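Local coordinates for protein putative ABC transporter subunit, substrate-binding component (Rhodopseudomonas palustris, PDB 4EVQ) that binds 4-hydroxybenzoate and probably delivers it, and perhaps related lignin-derived benzoates, to an ABC transporter for uptake, at residues T156-Y161 with Y211-G216; F133-I138 with E165-G170; G293-Q298 with F326-G331; V259-S264 with P286-V291. All coordinates share one frame; numbering follows the deposited sequence.

Contact 1. Residues T156-Y161 with Y211-G216; sequences TVTWKY and YAFFSG. With PHB (p-hydroxybenzoic acid), chain H.
T158 turns OG1 anti to its own N (chi1 -169°), which brings the hydroxyl over to the neighbouring strand, where it donates to the carbonyl of F213. That bond, T158 OG1 to F213 O, is 2.7 Å long. The donor lies 19° out of the carbonyl plane. F214 has CG beside its N and anti to its carbonyl carbon, and its ring comes in edge-on over the indole of W159. CD1 of F214 sits 3.6 Å from CD2 of W159, with the planes at 88°, a T-shaped pair. W159 NE1 is held elsewhere, by the carbonyl of D192.

The two strands run parallel. V157 N bonds to Y211 O at 2.9 Å, and F213 N returns to V157 O at 3.2 Å. V157 CG1 packs on A212 CB on the opposite face of the sheet from T156 and Y211.

Past the strand ends the chains reach the ligand. Y161 OH donates to O1' of the 4-hydroxybenzoate carboxylate at 2.6 Å. S215 OG accepts from the ligand phenol O4 at 2.8 Å. The edge of the F213 ring faces the ligand ring. Binding at the C-terminal ends of adjacent parallel strands is characteristic of the periplasmic binding protein fold.

Contact 2. Residues F133-I138 with E165-G170; sequences FANGQI and EEMVSG. With PHB (p-hydroxybenzoic acid), chain H.
N135 and E166 meet where two helices come close, and their side chains make the polar centre of the contact. ND2 of N135 donates to OE1 of E166 at 2.9 Å, nearly straight at 169°. The bond uses the anti side of OE1, and the donor stands 34° out of the carboxylate plane. The same OE1 also accepts from the backbone N of D117, so two N-H groups grip it.

The tight part is beside this bond. With no side chain on G136 or G170 the backbones come close, G136 O lying 3.7 Å from G170 CA. M167, a selenomethionine, lies across N135. Its chain bends at chi3 (-117°) and carries M167 CE to 3.4 Å from N135 OD1. M167 CE is also 3.7 Å from C6 of 4-hydroxybenzoate. The buried N135 OD1 has no hydrogen-bond partner. F133 turns the edge of its ring to the same ligand carbon.

I138 and M167 lie side by side, pointing the same way, in an apolar contact of I138 CG2 with M167 SE at 4.1 Å. The outer side differs: there E165 points away and is exposed to solvent.

Helix 135-148 thus meets helix 162-177 beside the ligand. M167 also packs on F213 of strand 209-213, and both M167 and I138 touch P238 of strand 235-238.

Contact 3. Residues G293-Q298 with F326-G331; sequences GWDAGQ and FASPRG
An ST turn at S328, in the turn of a beta hairpin, docks on helix 288-306 through D295. S328 OG accepts from R330 N within the turn and donates to D295 OD2. R330 has two conformers, and the one modelled here joins the same oxygen in a salt bridge. In it NH2 of R330 reaches D295 OD2 at 2.7 Å, 170° at the hydrogen, and meets the anti lone pair. The carboxylate and guanidinium planes are 11° apart, so the pair is nearly coplanar. NE of R330 adds a weak bond. NH2 also donates to the carbonyl of T131.

The other carboxylate oxygen holds Q298. NE2 of Q298 donates to D295 OD1 at 2.9 Å and to A327 O at 2.9 Å, both close to the amide plane. These two bonds fix the amide rotation. A water bridges Q298 OE1 and A327 O.

Apolar groups fill in around the polar core. F326 has CG between its N and carbonyl carbon (chi1 49°), which lays a ring face over Q298 CB in a CH-pi contact of 3.7 Å to the centroid. P329 CD packs 3.7 Å from W294 CD1, whose NE1 bonds E270. The arrangement is a buried aspartate-arginine salt bridge, joining a helix to the turn of a beta hairpin.

Contact 4. Residues V259-S264 with P286-V291; sequences VLHYVS and PDVFAV
V291 sets a methyl over the centre of one face of the Y262 ring. CG2 of V291 stands 3.5 Å from the ring centroid and 7° off the normal, a CH-pi contact. CG2 lies about equally far from all six ring carbons, the nearest being CZ at 3.7 Å. Y262 reaches this position with CG anti to its N (chi1 -179°), which extends the ring alongside the start of the helix. The ring edge faces the carbonyl of P286, with CE2 4.1 Å from P286 O. The OH at the far end bonds N271.

V288 is the second bump. It enters the hollow formed by L260, H261 and Y262. Its CG2 comes within 3.4 Å of H261 NE2, 3.9 Å from Y262 CB, and meets the imidazole obliquely. That nitrogen has its hydrogen-bond partner in Q292. L260 and V288 also reach toward each other tip to tip, with L260 CD2 3.7 Å from V288 CB. The two segments meet through apolar and CH-pi contacts, while the polar bonds to N271 and Q292 hold Y262 and H261.

D287 is the N-cap of the helix, and its OD1 accepts weak bonds from the N atoms of F289 and A290. F289 touches 4-hydroxybenzoate.

The contact lays the start of helix 288-306 against the end of strand 257-260. P286 and V291 also pack on helix 269-282, and L260 touches I138 of helix 135-148.

Overall arrangement
From the N terminus, contact 2 opens first, at the start of helix 135-148. Strand 153-159 then opens contact 1 before helix 162-177 closes contact 2, so the two cross. Contact 1 closes at strand 209-213. Y211 OH probably makes a weak hydrogen bond to M167 O between them, and both contacts touch the ligand. Contact 4 follows in series and closes the loop from strand 257-260 to helix 288-306. That helix then opens contact 3, which closes at strand 325-328. R330 packs on H261 and V291, linking contacts 3 and 4. F133 against H261 joins contacts 2 and 4. Contacts 1 and 3 lie on opposite sides of the chain centre.

Contact 1. Residues T156-Y161 with Y211-G216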
# COMPACT_ATOMS: atom_id res chain seq x y z
N THR A 156 -5.50 -9.70 17.59
CA THR A 156 -5.36 -8.70 16.53
C THR A 156 -5.90 -7.35 17.00
O THR A 156 -6.81 -7.30 17.87
CB THR A 156 -6.08 -9.09 15.24
OG1 THR A 156 -7.47 -9.01 15.43
CG2 THR A 156 -5.69 -10.46 14.77
N VAL A 157 -5.30 -6.28 16.51
CA VAL A 157 -5.81 -4.95 16.82
C VAL A 157 -5.64 -4.07 15.57
O VAL A 157 -4.55 -4.02 14.97
CB VAL A 157 -5.13 -4.38 18.08
CG1 VAL A 157 -3.66 -4.29 17.93
CG2 VAL A 157 -5.73 -3.06 18.46
N THR A 158 -6.69 -3.35 15.24
CA THR A 158 -6.65 -2.51 14.04
C THR A 158 -7.78 -1.52 14.09
O THR A 158 -8.57 -1.51 15.03
CB THR A 158 -6.68 -3.34 12.73
OG1 THR A 158 -6.38 -2.49 11.62
CG2 THR A 158 -8.02 -3.97 12.50
N TRP A 159 -7.86 -0.68 13.07
CA TRP A 159 -8.95 0.25 12.89
C TRP A 159 -10.16 -0.43 12.24
O TRP A 159 -10.02 -1.33 11.40
CB TRP A 159 -8.51 1.43 12.01
CG TRP A 159 -7.74 2.49 12.73
CD1 TRP A 159 -8.05 3.04 13.94
CD2 TRP A 159 -6.56 3.16 12.28
NE1 TRP A 159 -7.17 4.03 14.24
CE2 TRP A 159 -6.24 4.14 13.24
CE3 TRP A 159 -5.78 3.08 11.13
CZ2 TRP A 159 -5.15 5.01 13.11
CZ3 TRP A 159 -4.74 3.92 10.99
CH2 TRP A 159 -4.40 4.86 11.98
N LYS A 160 -11.34 0.04 12.64
CA LYS A 160 -12.61 -0.50 12.18
C LYS A 160 -13.00 0.13 10.82
O LYS A 160 -13.85 1.00 10.71
CB LYS A 160 -13.69 -0.31 13.22
CG LYS A 160 -14.97 -1.11 12.91
CD LYS A 160 -15.99 -1.16 14.02
CE LYS A 160 -17.23 -1.88 13.50
NZ LYS A 160 -17.97 -1.12 12.45
N TYR A 161 -12.34 -0.33 9.77
CA TYR A 161 -12.74 -0.01 8.42
C TYR A 161 -12.22 -1.13 7.53
O TYR A 161 -11.48 -1.99 7.98
CB TYR A 161 -12.32 1.40 7.98
CG TYR A 161 -10.90 1.54 7.45
CD1 TYR A 161 -9.84 1.60 8.32
CD2 TYR A 161 -10.62 1.68 6.08
CE1 TYR A 161 -8.55 1.79 7.86
CE2 TYR A 161 -9.35 1.86 5.64
CZ TYR A 161 -8.30 1.91 6.51
OH TYR A 161 -7.03 2.11 6.08
N TYR A 211 -0.91 -9.05 16.41
CA TYR A 211 -0.92 -8.63 15.01
C TYR A 211 -1.67 -7.31 14.92
O TYR A 211 -2.84 -7.25 15.29
CB TYR A 211 -1.64 -9.67 14.16
CG TYR A 211 -1.88 -9.33 12.70
CD1 TYR A 211 -0.90 -9.57 11.76
CD2 TYR A 211 -3.09 -8.83 12.26
CE1 TYR A 211 -1.14 -9.30 10.42
CE2 TYR A 211 -3.33 -8.55 10.92
CZ TYR A 211 -2.37 -8.81 10.02
OH TYR A 211 -2.60 -8.59 8.66
N ALA A 212 -1.01 -6.26 14.43
CA ALA A 212 -1.61 -4.94 14.35
C ALA A 212 -1.47 -4.35 12.96
O ALA A 212 -0.42 -4.42 12.34
CB ALA A 212 -0.97 -4.00 15.37
N PHE A 213 -2.56 -3.73 12.54
CA PHE A 213 -2.51 -2.86 11.36
C PHE A 213 -2.90 -1.45 11.76
O PHE A 213 -4.06 -1.19 12.15
CB PHE A 213 -3.36 -3.31 10.16
CG PHE A 213 -3.54 -2.18 9.12
CD1 PHE A 213 -2.46 -1.71 8.44
CD2 PHE A 213 -4.77 -1.56 8.93
CE1 PHE A 213 -2.57 -0.63 7.57
CE2 PHE A 213 -4.88 -0.45 8.07
CZ PHE A 213 -3.77 -0.00 7.40
N PHE A 214 -1.91 -0.57 11.67
CA PHE A 214 -2.10 0.90 11.73
C PHE A 214 -1.07 1.43 10.74
O PHE A 214 -0.16 0.71 10.30
CB PHE A 214 -1.83 1.46 13.13
CG PHE A 214 -2.80 0.98 14.15
CD1 PHE A 214 -4.07 1.47 14.19
CD2 PHE A 214 -2.45 -0.03 15.03
CE1 PHE A 214 -5.01 0.97 15.04
CE2 PHE A 214 -3.37 -0.54 15.88
CZ PHE A 214 -4.65 -0.06 15.92
N SER A 215 -1.20 2.70 10.36
CA SER A 215 -0.26 3.30 9.44
C SER A 215 -0.27 4.81 9.64
O SER A 215 -1.28 5.35 10.08
CB SER A 215 -0.70 2.89 8.01
OG SER A 215 0.13 3.39 7.02
N GLY A 216 0.84 5.47 9.40
CA GLY A 216 0.95 6.91 9.59
C GLY A 216 1.23 7.24 11.03
O GLY A 216 1.78 6.44 11.79
C1' PHB H . -5.96 1.06 3.01
O1' PHB H . -6.93 1.67 3.50
O2' PHB H . -6.08 0.23 2.02
C1 PHB H . -4.58 1.24 3.53
C2 PHB H . -4.25 2.42 4.19
C3 PHB H . -2.97 2.59 4.69
C4 PHB H . -2.06 1.60 4.55
C5 PHB H . -2.35 0.43 3.87
C6 PHB H . -3.62 0.27 3.38
O4 PHB H . -0.81 1.74 5.03

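Contact 2. Residues F133-I138 with E165-G170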
# COMPACT_ATOMS: atom_id res chain seq x y z
N PHE A 133 -0.66 -3.71 -3.50
CA PHE A 133 -0.88 -5.02 -2.87
C PHE A 133 -2.37 -5.17 -2.69
O PHE A 133 -3.12 -4.19 -2.79
CB PHE A 133 -0.14 -5.13 -1.52
CG PHE A 133 -0.67 -4.14 -0.55
CD1 PHE A 133 -0.24 -2.83 -0.62
CD2 PHE A 133 -1.72 -4.44 0.30
CE1 PHE A 133 -0.85 -1.86 0.14
CE2 PHE A 133 -2.30 -3.45 1.09
CZ PHE A 133 -1.87 -2.17 0.97
N ALA A 134 -2.80 -6.39 -2.33
CA ALA A 134 -4.12 -6.65 -1.84
C ALA A 134 -4.09 -6.96 -0.35
O ALA A 134 -3.23 -7.74 0.12
CB ALA A 134 -4.73 -7.82 -2.61
N ASN A 135 -5.07 -6.43 0.36
CA ASN A 135 -5.15 -6.57 1.82
C ASN A 135 -5.12 -8.00 2.28
O ASN A 135 -4.39 -8.35 3.19
CB ASN A 135 -6.45 -5.93 2.30
CG ASN A 135 -6.44 -4.40 2.25
OD1 ASN A 135 -5.41 -3.76 2.36
ND2 ASN A 135 -7.63 -3.84 2.13
N GLY A 136 -5.93 -8.86 1.68
CA GLY A 136 -6.01 -10.22 2.21
C GLY A 136 -4.72 -10.96 1.94
O GLY A 136 -4.26 -11.75 2.78
N GLN A 137 -4.11 -10.70 0.79
CA GLN A 137 -2.86 -11.39 0.48
C GLN A 137 -1.71 -11.04 1.43
O GLN A 137 -0.98 -11.91 1.91
CB GLN A 137 -2.46 -11.17 -0.97
CG GLN A 137 -1.31 -12.07 -1.41
CD GLN A 137 -1.04 -12.07 -2.90
OE1 GLN A 137 -1.36 -11.14 -3.60
NE2 GLN A 137 -0.36 -13.11 -3.36
N ILE A 138 -1.56 -9.77 1.75
CA ILE A 138 -0.50 -9.41 2.67
C ILE A 138 -0.84 -9.89 4.09
O ILE A 138 0.03 -10.34 4.81
CB ILE A 138 -0.14 -7.90 2.64
CG1 ILE A 138 1.18 -7.70 3.38
CG2 ILE A 138 -1.25 -7.00 3.16
CD1 ILE A 138 1.78 -6.29 3.25
N GLU A 165 -10.17 -4.63 8.48
CA GLU A 165 -10.98 -5.85 8.51
C GLU A 165 -10.40 -6.87 7.55
O GLU A 165 -10.27 -8.06 7.88
CB GLU A 165 -12.44 -5.51 8.18
CG GLU A 165 -13.15 -4.61 9.18
CD GLU A 165 -14.35 -3.79 8.61
OE1 GLU A 165 -14.88 -2.94 9.38
OE2 GLU A 165 -14.74 -3.97 7.42
N GLU A 166 -10.00 -6.44 6.36
CA GLU A 166 -9.52 -7.40 5.38
C GLU A 166 -8.14 -7.94 5.67
O GLU A 166 -7.83 -9.08 5.36
CB GLU A 166 -9.53 -6.75 4.00
CG GLU A 166 -10.94 -6.58 3.42
CD GLU A 166 -11.01 -5.84 2.09
OE1 GLU A 166 -9.97 -5.50 1.51
OE2 GLU A 166 -12.14 -5.66 1.59
N MSE A 167 -7.24 -7.08 6.17
CA MSE A 167 -5.93 -7.56 6.55
C MSE A 167 -6.00 -8.49 7.77
O MSE A 167 -5.22 -9.45 7.85
CB MSE A 167 -4.98 -6.41 6.81
CG MSE A 167 -4.52 -5.73 5.55
SE MSE A 167 -3.08 -4.49 5.79
CE MSE A 167 -3.96 -2.92 5.27
N VAL A 168 -6.91 -8.24 8.70
CA VAL A 168 -7.09 -9.18 9.82
C VAL A 168 -7.70 -10.46 9.29
O VAL A 168 -7.32 -11.56 9.71
CB VAL A 168 -7.93 -8.52 10.93
CG1 VAL A 168 -8.51 -9.57 11.87
CG2 VAL A 168 -7.13 -7.52 11.72
N SER A 169 -8.65 -10.38 8.38
CA SER A 169 -9.28 -11.60 7.83
C SER A 169 -8.26 -12.51 7.15
O SER A 169 -8.24 -13.70 7.39
CB SER A 169 -10.39 -11.20 6.89
OG SER A 169 -11.02 -12.34 6.34
N GLY A 170 -7.36 -11.93 6.35
CA GLY A 170 -6.33 -12.73 5.70
C GLY A 170 -5.39 -13.36 6.70
O GLY A 170 -5.02 -14.53 6.60
C1' PHB H . -5.96 1.06 3.01
O1' PHB H . -6.93 1.67 3.50
O2' PHB H . -6.08 0.23 2.02
C1 PHB H . -4.58 1.24 3.53
C2 PHB H . -4.25 2.42 4.19
C3 PHB H . -2.97 2.59 4.69
C4 PHB H . -2.06 1.60 4.55
C5 PHB H . -2.35 0.43 3.87
C6 PHB H . -3.62 0.27 3.38
O4 PHB H . -0.81 1.74 5.03

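Contact 3. Residues G293-Q298 with F326-G331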
# COMPACT_ATOMS: atom_id res chain seq x y z
N GLY A 293 4.19 4.86 -5.57
CA GLY A 293 4.00 6.03 -6.43
C GLY A 293 4.97 6.05 -7.57
O GLY A 293 4.60 6.34 -8.73
N TRP A 294 6.22 5.80 -7.30
CA TRP A 294 7.22 5.69 -8.35
C TRP A 294 6.82 4.66 -9.39
O TRP A 294 6.92 4.91 -10.62
CB TRP A 294 8.53 5.29 -7.68
CG TRP A 294 9.71 5.00 -8.58
CD1 TRP A 294 10.08 3.78 -9.05
CD2 TRP A 294 10.75 5.91 -8.97
NE1 TRP A 294 11.25 3.88 -9.75
CE2 TRP A 294 11.70 5.17 -9.71
CE3 TRP A 294 10.96 7.28 -8.80
CZ2 TRP A 294 12.84 5.75 -10.29
CZ3 TRP A 294 12.12 7.85 -9.33
CH2 TRP A 294 13.04 7.09 -10.07
N ASP A 295 6.36 3.51 -8.96
CA ASP A 295 5.98 2.47 -9.89
C ASP A 295 4.69 2.76 -10.62
O ASP A 295 4.50 2.26 -11.75
CB ASP A 295 5.91 1.11 -9.20
CG ASP A 295 7.30 0.58 -8.83
OD1 ASP A 295 8.29 0.92 -9.52
OD2 ASP A 295 7.40 -0.23 -7.88
N ALA A 296 3.80 3.53 -10.03
CA ALA A 296 2.65 4.05 -10.78
C ALA A 296 3.18 4.89 -11.93
O ALA A 296 2.65 4.78 -13.05
CB ALA A 296 1.73 4.85 -9.88
N GLY A 297 4.22 5.68 -11.70
CA GLY A 297 4.86 6.46 -12.77
C GLY A 297 5.46 5.54 -13.80
O GLY A 297 5.23 5.78 -15.00
N GLN A 298 6.17 4.49 -13.42
CA GLN A 298 6.70 3.58 -14.43
C GLN A 298 5.61 2.87 -15.24
O GLN A 298 5.76 2.65 -16.47
CB GLN A 298 7.59 2.53 -13.78
CG GLN A 298 8.75 3.07 -12.97
CD GLN A 298 9.88 2.05 -12.92
OE1 GLN A 298 10.66 1.91 -13.87
NE2 GLN A 298 9.99 1.36 -11.80
N PHE A 326 8.78 -4.19 -15.67
CA PHE A 326 9.89 -3.27 -15.53
C PHE A 326 10.52 -3.56 -14.19
O PHE A 326 9.97 -4.28 -13.34
CB PHE A 326 9.44 -1.79 -15.65
CG PHE A 326 8.26 -1.44 -14.79
CD1 PHE A 326 8.39 -1.20 -13.45
CD2 PHE A 326 6.99 -1.36 -15.35
CE1 PHE A 326 7.26 -0.88 -12.66
CE2 PHE A 326 5.89 -1.07 -14.59
CZ PHE A 326 6.03 -0.81 -13.23
N ALA A 327 11.70 -3.02 -14.00
CA ALA A 327 12.35 -3.15 -12.72
C ALA A 327 11.80 -2.08 -11.77
O ALA A 327 11.79 -0.87 -12.06
CB ALA A 327 13.79 -3.01 -12.87
N SER A 328 11.35 -2.56 -10.62
CA SER A 328 10.91 -1.72 -9.52
C SER A 328 12.01 -1.69 -8.47
O SER A 328 12.77 -2.63 -8.37
CB SER A 328 9.66 -2.35 -8.90
OG SER A 328 9.34 -1.77 -7.62
N PRO A 329 12.02 -0.68 -7.59
CA PRO A 329 12.81 -0.75 -6.38
C PRO A 329 12.57 -2.06 -5.61
O PRO A 329 13.46 -2.53 -4.90
CB PRO A 329 12.37 0.51 -5.61
CG PRO A 329 12.09 1.49 -6.70
CD PRO A 329 11.36 0.62 -7.73
N ARG A 330 11.40 -2.68 -5.74
CA ARG A 330 11.13 -3.98 -5.09
C ARG A 330 11.93 -5.13 -5.70
O ARG A 330 12.43 -6.09 -5.11
CB ARG A 330 9.65 -4.29 -5.27
CG ARG A 330 8.87 -3.34 -4.38
CD ARG A 330 7.36 -3.45 -4.52
NE ARG A 330 6.88 -2.57 -5.59
CZ ARG A 330 5.60 -2.36 -5.87
NH1 ARG A 330 4.66 -3.01 -5.22
NH2 ARG A 330 5.28 -1.46 -6.79
N GLY A 331 11.98 -5.05 -6.97
CA GLY A 331 12.37 -6.23 -7.75
C GLY A 331 11.67 -6.16 -9.10
O GLY A 331 11.15 -5.09 -9.45
O HOH W 1 13.12 1.04 -13.87

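Contact 4. Residues V259-S264 with P286-V291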
# COMPACT_ATOMS: atom_id res chain seq x y z
N VAL A 259 5.84 -8.05 7.69
CA VAL A 259 5.96 -8.60 6.35
C VAL A 259 5.54 -7.52 5.35
O VAL A 259 4.50 -6.88 5.54
CB VAL A 259 5.13 -9.87 6.21
CG1 VAL A 259 5.03 -10.30 4.76
CG2 VAL A 259 5.72 -11.00 7.07
N LEU A 260 6.34 -7.31 4.32
CA LEU A 260 6.02 -6.29 3.32
C LEU A 260 6.73 -6.65 2.02
O LEU A 260 7.79 -7.24 2.01
CB LEU A 260 6.47 -4.88 3.79
CG LEU A 260 5.81 -3.69 3.09
CD1 LEU A 260 4.32 -3.62 3.37
CD2 LEU A 260 6.52 -2.40 3.56
N HIS A 261 6.16 -6.12 0.95
CA HIS A 261 6.69 -6.22 -0.41
C HIS A 261 7.84 -5.28 -0.72
O HIS A 261 8.31 -5.23 -1.84
CB HIS A 261 5.53 -6.08 -1.40
CG HIS A 261 4.68 -4.89 -1.16
ND1 HIS A 261 3.88 -4.80 -0.04
CD2 HIS A 261 4.45 -3.79 -1.90
CE1 HIS A 261 3.23 -3.65 -0.08
NE2 HIS A 261 3.55 -3.02 -1.19
N TYR A 262 8.31 -4.52 0.26
CA TYR A 262 9.48 -3.66 0.09
C TYR A 262 10.29 -3.63 1.38
O TYR A 262 9.73 -3.71 2.45
CB TYR A 262 9.05 -2.21 -0.27
CG TYR A 262 10.21 -1.30 -0.47
CD1 TYR A 262 11.07 -1.42 -1.57
CD2 TYR A 262 10.46 -0.25 0.43
CE1 TYR A 262 12.15 -0.61 -1.72
CE2 TYR A 262 11.54 0.59 0.26
CZ TYR A 262 12.38 0.42 -0.83
OH TYR A 262 13.45 1.27 -0.97
N VAL A 263 11.61 -3.55 1.23
CA VAL A 263 12.51 -3.28 2.35
C VAL A 263 13.56 -2.33 1.80
O VAL A 263 14.01 -2.51 0.68
CB VAL A 263 13.28 -4.52 2.84
CG1 VAL A 263 13.74 -4.30 4.30
CG2 VAL A 263 12.56 -5.74 2.69
N SER A 264 13.97 -1.31 2.57
CA SER A 264 14.79 -0.28 1.95
C SER A 264 16.16 -0.76 1.60
O SER A 264 16.78 -0.15 0.74
CB SER A 264 14.86 1.00 2.77
OG SER A 264 15.36 0.70 3.99
N PRO A 286 12.98 6.82 1.11
CA PRO A 286 11.65 6.46 0.66
C PRO A 286 11.11 5.26 1.40
O PRO A 286 11.88 4.38 1.78
CB PRO A 286 11.84 6.13 -0.80
CG PRO A 286 13.28 5.66 -0.89
CD PRO A 286 14.03 6.40 0.19
N ASP A 287 9.82 5.22 1.63
CA ASP A 287 9.16 4.03 2.16
C ASP A 287 8.31 3.38 1.09
O ASP A 287 8.36 3.76 -0.10
CB ASP A 287 8.37 4.37 3.43
CG ASP A 287 7.27 5.34 3.20
OD1 ASP A 287 6.89 5.60 2.06
OD2 ASP A 287 6.75 5.90 4.20
N VAL A 288 7.55 2.38 1.49
CA VAL A 288 6.78 1.59 0.51
C VAL A 288 5.82 2.45 -0.27
O VAL A 288 5.54 2.16 -1.44
CB VAL A 288 6.05 0.40 1.21
CG1 VAL A 288 4.93 0.86 2.14
CG2 VAL A 288 5.56 -0.64 0.18
N PHE A 289 5.26 3.49 0.35
CA PHE A 289 4.30 4.35 -0.33
C PHE A 289 4.97 5.11 -1.43
O PHE A 289 4.42 5.23 -2.56
CB PHE A 289 3.63 5.25 0.73
CG PHE A 289 3.11 4.47 1.90
CD1 PHE A 289 2.01 3.66 1.77
CD2 PHE A 289 3.71 4.58 3.14
CE1 PHE A 289 1.55 2.89 2.83
CE2 PHE A 289 3.26 3.87 4.21
CZ PHE A 289 2.20 3.02 4.07
N ALA A 290 6.17 5.62 -1.18
CA ALA A 290 6.94 6.26 -2.24
C ALA A 290 7.28 5.31 -3.38
O ALA A 290 7.19 5.70 -4.55
CB ALA A 290 8.20 6.86 -1.68
N VAL A 291 7.62 4.06 -3.07
CA VAL A 291 7.88 3.07 -4.10
C VAL A 291 6.65 2.86 -4.94
O VAL A 291 6.74 2.73 -6.18
CB VAL A 291 8.30 1.75 -3.46
CG1 VAL A 291 8.41 0.63 -4.49
CG2 VAL A 291 9.64 1.88 -2.75